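Long-range contact in ribonuclease S-F11 (Nicotiana alata, PDB 1IOO), which cleaves RNA as a secreted T2-family ribonuclease of the style, where it takes part in the self-incompatibility by which the flower rejects its own pollen: residues V144-C153 against M177-C186. Residues are numbered along the deposited sequence; the frame is centred on the assembly and turned at random.
Sequences VSQENPDIKC and MFRCPQSDTC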
loop_
_atom_site.group_PDB
_atom_site.type_symbol
_atom_site.label_atom_id
_atom_site.label_comp_id
_atom_site.label_asym_id
_atom_site.label_seq_id
_atom_site.Cartn_x
_atom_site.Cartn_y
_atom_site.Cartn_z
ATOM N N VAL A 144 9.995 8.304 8.988
ATOM C CA VAL A 144 8.596 8.434 9.381
ATOM C C VAL A 144 7.999 7.090 9.794
ATOM O O VAL A 144 7.052 7.043 10.584
ATOM C CB VAL A 144 7.731 9.073 8.262
ATOM C CG1 VAL A 144 8.181 10.506 8.013
ATOM C CG2 VAL A 144 7.819 8.255 6.989
ATOM N N SER A 145 8.539 5.994 9.268
ATOM C CA SER A 145 8.036 4.676 9.651
ATOM C C SER A 145 8.608 4.250 11.004
ATOM O O SER A 145 8.043 3.386 11.678
ATOM C CB SER A 145 8.354 3.621 8.577
ATOM O OG SER A 145 9.743 3.377 8.458
ATOM N N GLN A 146 9.710 4.888 11.402
ATOM C CA GLN A 146 10.391 4.604 12.677
ATOM C C GLN A 146 11.048 3.239 12.643
ATOM O O GLN A 146 12.258 3.107 12.850
ATOM C CB GLN A 146 9.410 4.705 13.852
ATOM C CG GLN A 146 8.970 6.135 14.127
ATOM C CD GLN A 146 8.079 6.275 15.348
ATOM O OE1 GLN A 146 8.116 5.455 16.268
ATOM N NE2 GLN A 146 7.288 7.342 15.372
ATOM N N GLU A 147 10.239 2.213 12.418
ATOM C CA GLU A 147 10.763 0.881 12.253
ATOM C C GLU A 147 11.010 0.626 10.772
ATOM O O GLU A 147 10.570 1.409 9.929
ATOM C CB GLU A 147 9.803 -0.156 12.847
ATOM C CG GLU A 147 9.551 0.039 14.353
ATOM C CD GLU A 147 10.823 -0.008 15.205
ATOM O OE1 GLU A 147 10.934 0.816 16.141
ATOM O OE2 GLU A 147 11.701 -0.868 14.955
ATOM N N ASN A 148 11.706 -0.456 10.452
ATOM C CA ASN A 148 12.048 -0.746 9.062
ATOM C C ASN A 148 10.829 -0.866 8.161
ATOM O O ASN A 148 9.910 -1.638 8.433
ATOM C CB ASN A 148 12.845 -2.045 8.952
ATOM C CG ASN A 148 14.244 -1.914 9.494
ATOM O OD1 ASN A 148 14.730 -0.808 9.717
ATOM N ND2 ASN A 148 14.911 -3.044 9.698
ATOM N N PRO A 149 10.813 -0.089 7.069
ATOM C CA PRO A 149 9.711 -0.138 6.113
ATOM C C PRO A 149 10.101 -1.186 5.081
ATOM O O PRO A 149 11.220 -1.695 5.118
ATOM C CB PRO A 149 9.730 1.254 5.507
ATOM C CG PRO A 149 11.228 1.524 5.410
ATOM C CD PRO A 149 11.732 1.028 6.762
ATOM N N ASP A 150 9.187 -1.541 4.185
ATOM C CA ASP A 150 9.537 -2.471 3.125
ATOM C C ASP A 150 9.442 -1.786 1.778
ATOM O O ASP A 150 8.356 -1.426 1.330
ATOM C CB ASP A 150 8.661 -3.731 3.134
ATOM C CG ASP A 150 9.180 -4.809 2.174
ATOM O OD1 ASP A 150 10.415 -4.924 2.016
ATOM O OD2 ASP A 150 8.362 -5.553 1.588
ATOM N N ILE A 151 10.596 -1.550 1.165
ATOM C CA ILE A 151 10.645 -0.931 -0.151
ATOM C C ILE A 151 10.515 -2.006 -1.223
ATOM O O ILE A 151 11.377 -2.873 -1.344
ATOM C CB ILE A 151 11.970 -0.169 -0.342
ATOM C CG1 ILE A 151 12.208 0.777 0.846
ATOM C CG2 ILE A 151 11.947 0.597 -1.654
ATOM C CD1 ILE A 151 11.050 1.709 1.144
ATOM N N LYS A 152 9.424 -1.961 -1.979
ATOM C CA LYS A 152 9.157 -2.981 -2.987
ATOM C C LYS A 152 9.416 -2.467 -4.391
ATOM O O LYS A 152 8.944 -1.399 -4.773
ATOM C CB LYS A 152 7.708 -3.456 -2.846
ATOM C CG LYS A 152 7.374 -3.929 -1.433
ATOM C CD LYS A 152 5.921 -4.337 -1.308
ATOM C CE LYS A 152 5.586 -4.749 0.117
ATOM N NZ LYS A 152 4.179 -5.220 0.208
ATOM N N CYS A 153 10.160 -3.244 -5.170
ATOM C CA CYS A 153 10.471 -2.843 -6.527
ATOM C C CYS A 153 9.849 -3.764 -7.544
ATOM O O CYS A 153 9.484 -4.904 -7.253
ATOM C CB CYS A 153 11.978 -2.842 -6.774
ATOM S SG CYS A 153 12.895 -1.547 -5.897
ATOM N N MET A 177 4.430 1.269 15.948
ATOM C CA MET A 177 5.114 0.848 14.734
ATOM C C MET A 177 5.698 -0.554 14.896
ATOM O O MET A 177 5.878 -1.042 16.014
ATOM C CB MET A 177 6.232 1.830 14.382
ATOM C CG MET A 177 5.744 3.245 14.143
ATOM S SD MET A 177 4.469 3.293 12.868
ATOM C CE MET A 177 4.652 4.944 12.270
ATOM N N PHE A 178 5.983 -1.199 13.769
ATOM C CA PHE A 178 6.541 -2.545 13.770
ATOM C C PHE A 178 7.452 -2.743 12.566
ATOM O O PHE A 178 7.218 -2.169 11.502
ATOM C CB PHE A 178 5.415 -3.586 13.741
ATOM C CG PHE A 178 5.830 -4.949 14.224
ATOM C CD1 PHE A 178 6.023 -5.188 15.585
ATOM C CD2 PHE A 178 6.035 -5.991 13.324
ATOM C CE1 PHE A 178 6.414 -6.446 16.044
ATOM C CE2 PHE A 178 6.429 -7.257 13.771
ATOM C CZ PHE A 178 6.617 -7.483 15.136
ATOM N N ARG A 179 8.492 -3.551 12.739
ATOM C CA ARG A 179 9.454 -3.810 11.672
ATOM C C ARG A 179 8.856 -4.704 10.591
ATOM O O ARG A 179 8.423 -5.824 10.863
ATOM C CB ARG A 179 10.714 -4.476 12.246
ATOM C CG ARG A 179 11.905 -4.504 11.290
ATOM C CD ARG A 179 13.106 -5.264 11.852
ATOM N NE ARG A 179 12.875 -6.705 11.943
ATOM C CZ ARG A 179 12.658 -7.361 13.079
ATOM N NH1 ARG A 179 12.641 -6.709 14.233
ATOM N NH2 ARG A 179 12.453 -8.672 13.064
ATOM N N CYS A 180 8.834 -4.206 9.361
ATOM C CA CYS A 180 8.311 -4.980 8.247
ATOM C C CYS A 180 9.327 -5.997 7.755
ATOM O O CYS A 180 10.527 -5.719 7.723
ATOM C CB CYS A 180 8.049 -4.098 7.039
ATOM S SG CYS A 180 6.604 -3.014 7.006
ATOM N N PRO A 181 8.865 -7.194 7.377
ATOM C CA PRO A 181 9.856 -8.144 6.872
ATOM C C PRO A 181 10.379 -7.565 5.556
ATOM O O PRO A 181 9.639 -6.884 4.839
ATOM C CB PRO A 181 9.035 -9.410 6.658
ATOM C CG PRO A 181 7.996 -9.325 7.739
ATOM C CD PRO A 181 7.586 -7.863 7.680
ATOM N N GLN A 182 11.650 -7.807 5.251
ATOM C CA GLN A 182 12.244 -7.285 4.021
ATOM C C GLN A 182 12.015 -8.236 2.851
ATOM O O GLN A 182 12.460 -9.382 2.873
ATOM C CB GLN A 182 13.734 -7.037 4.241
ATOM C CG GLN A 182 14.004 -6.098 5.407
ATOM C CD GLN A 182 13.466 -4.705 5.161
ATOM O OE1 GLN A 182 14.048 -3.936 4.400
ATOM N NE2 GLN A 182 12.345 -4.377 5.796
ATOM N N SER A 183 11.320 -7.746 1.827
ATOM C CA SER A 183 10.987 -8.554 0.653
ATOM C C SER A 183 12.195 -8.766 -0.258
ATOM O O SER A 183 12.208 -9.689 -1.071
ATOM C CB SER A 183 9.859 -7.888 -0.140
ATOM O OG SER A 183 10.275 -6.649 -0.688
ATOM N N ASP A 184 13.198 -7.905 -0.129
ATOM C CA ASP A 184 14.411 -8.005 -0.938
ATOM C C ASP A 184 14.076 -8.185 -2.426
ATOM O O ASP A 184 14.657 -9.032 -3.106
ATOM C CB ASP A 184 15.261 -9.179 -0.432
ATOM C CG ASP A 184 16.671 -9.168 -0.993
ATOM O OD1 ASP A 184 17.317 -8.097 -0.959
ATOM O OD2 ASP A 184 17.137 -10.233 -1.453
ATOM N N THR A 185 13.144 -7.373 -2.920
ATOM C CA THR A 185 12.711 -7.436 -4.317
ATOM C C THR A 185 13.461 -6.426 -5.180
ATOM O O THR A 185 13.345 -6.439 -6.407
ATOM C CB THR A 185 11.212 -7.121 -4.454
ATOM O OG1 THR A 185 10.958 -5.795 -3.972
ATOM C CG2 THR A 185 10.384 -8.114 -3.657
ATOM N N CYS A 186 14.223 -5.549 -4.539
ATOM C CA CYS A 186 14.973 -4.531 -5.258
ATOM C C CYS A 186 16.413 -4.948 -5.484
ATOM O O CYS A 186 17.114 -5.329 -4.546
ATOM C CB CYS A 186 15.000 -3.212 -4.481
ATOM S SG CYS A 186 13.385 -2.447 -4.148
HETATM O O HOH W 1 7.416 -0.196 8.912
HETATM O O HOH W 2 12.750 -3.404 2.074
HETATM O O HOH W 3 6.996 -7.123 3.949
HETATM O O HOH W 4 13.787 -4.830 -1.834
#
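Met177, bent at its second torsion (chi2 -56°), lays CG 3.4 Å from Ser145 O and brings its methyl CE against Val144 O, covering the end of helix 134-145. One residue on, CB of Glu147 packs against the carbonyl of Phe178. The aliphatic part of Arg179 then runs alongside Asn148, CG to CB 3.5 Å, while OD1 of Asn148 is hydrogen-bonded to Lys142 NZ in the helix. Cys180, disulfide-linked to Cys169 of strand 162-170, has its N donating to Asn148 O at 2.9 Å. Beyond Pro181 the side chain of Gln182 folds back, and NE2 serves two carbonyls lying close to its amide plane: Pro149 O across the contact and Cys180 O two residues back in its own segment, each 3.0 Å away.

Ser183 meets the buried carboxylate of Asp150. Ser183 N donates to Asp150 OD1 from above the carboxylate plane in a nearly straight bond (3.0 Å, 177°), and a water joins the same oxygen to Gln182 OE1 and Ile151 N. Without the carboxylate, as with an alanine here, the N-H of Ser183 is likely to lose its acceptor and the water one of its three partners. Thr185 OG1 accepts from Cys153 N at 2.9 Å, and the Cys153-Cys186 disulfide, its chi3 at 90°, closes this end of the contact.

Here a loop is held to strand 150-154 and the turn before it largely by side-chain and water bonds instead of regular strand pairing; with two disulfides tying it down, the chemistry implies a covalently secured loop near the C-terminal end of the chain, as befits a secreted ribonuclease.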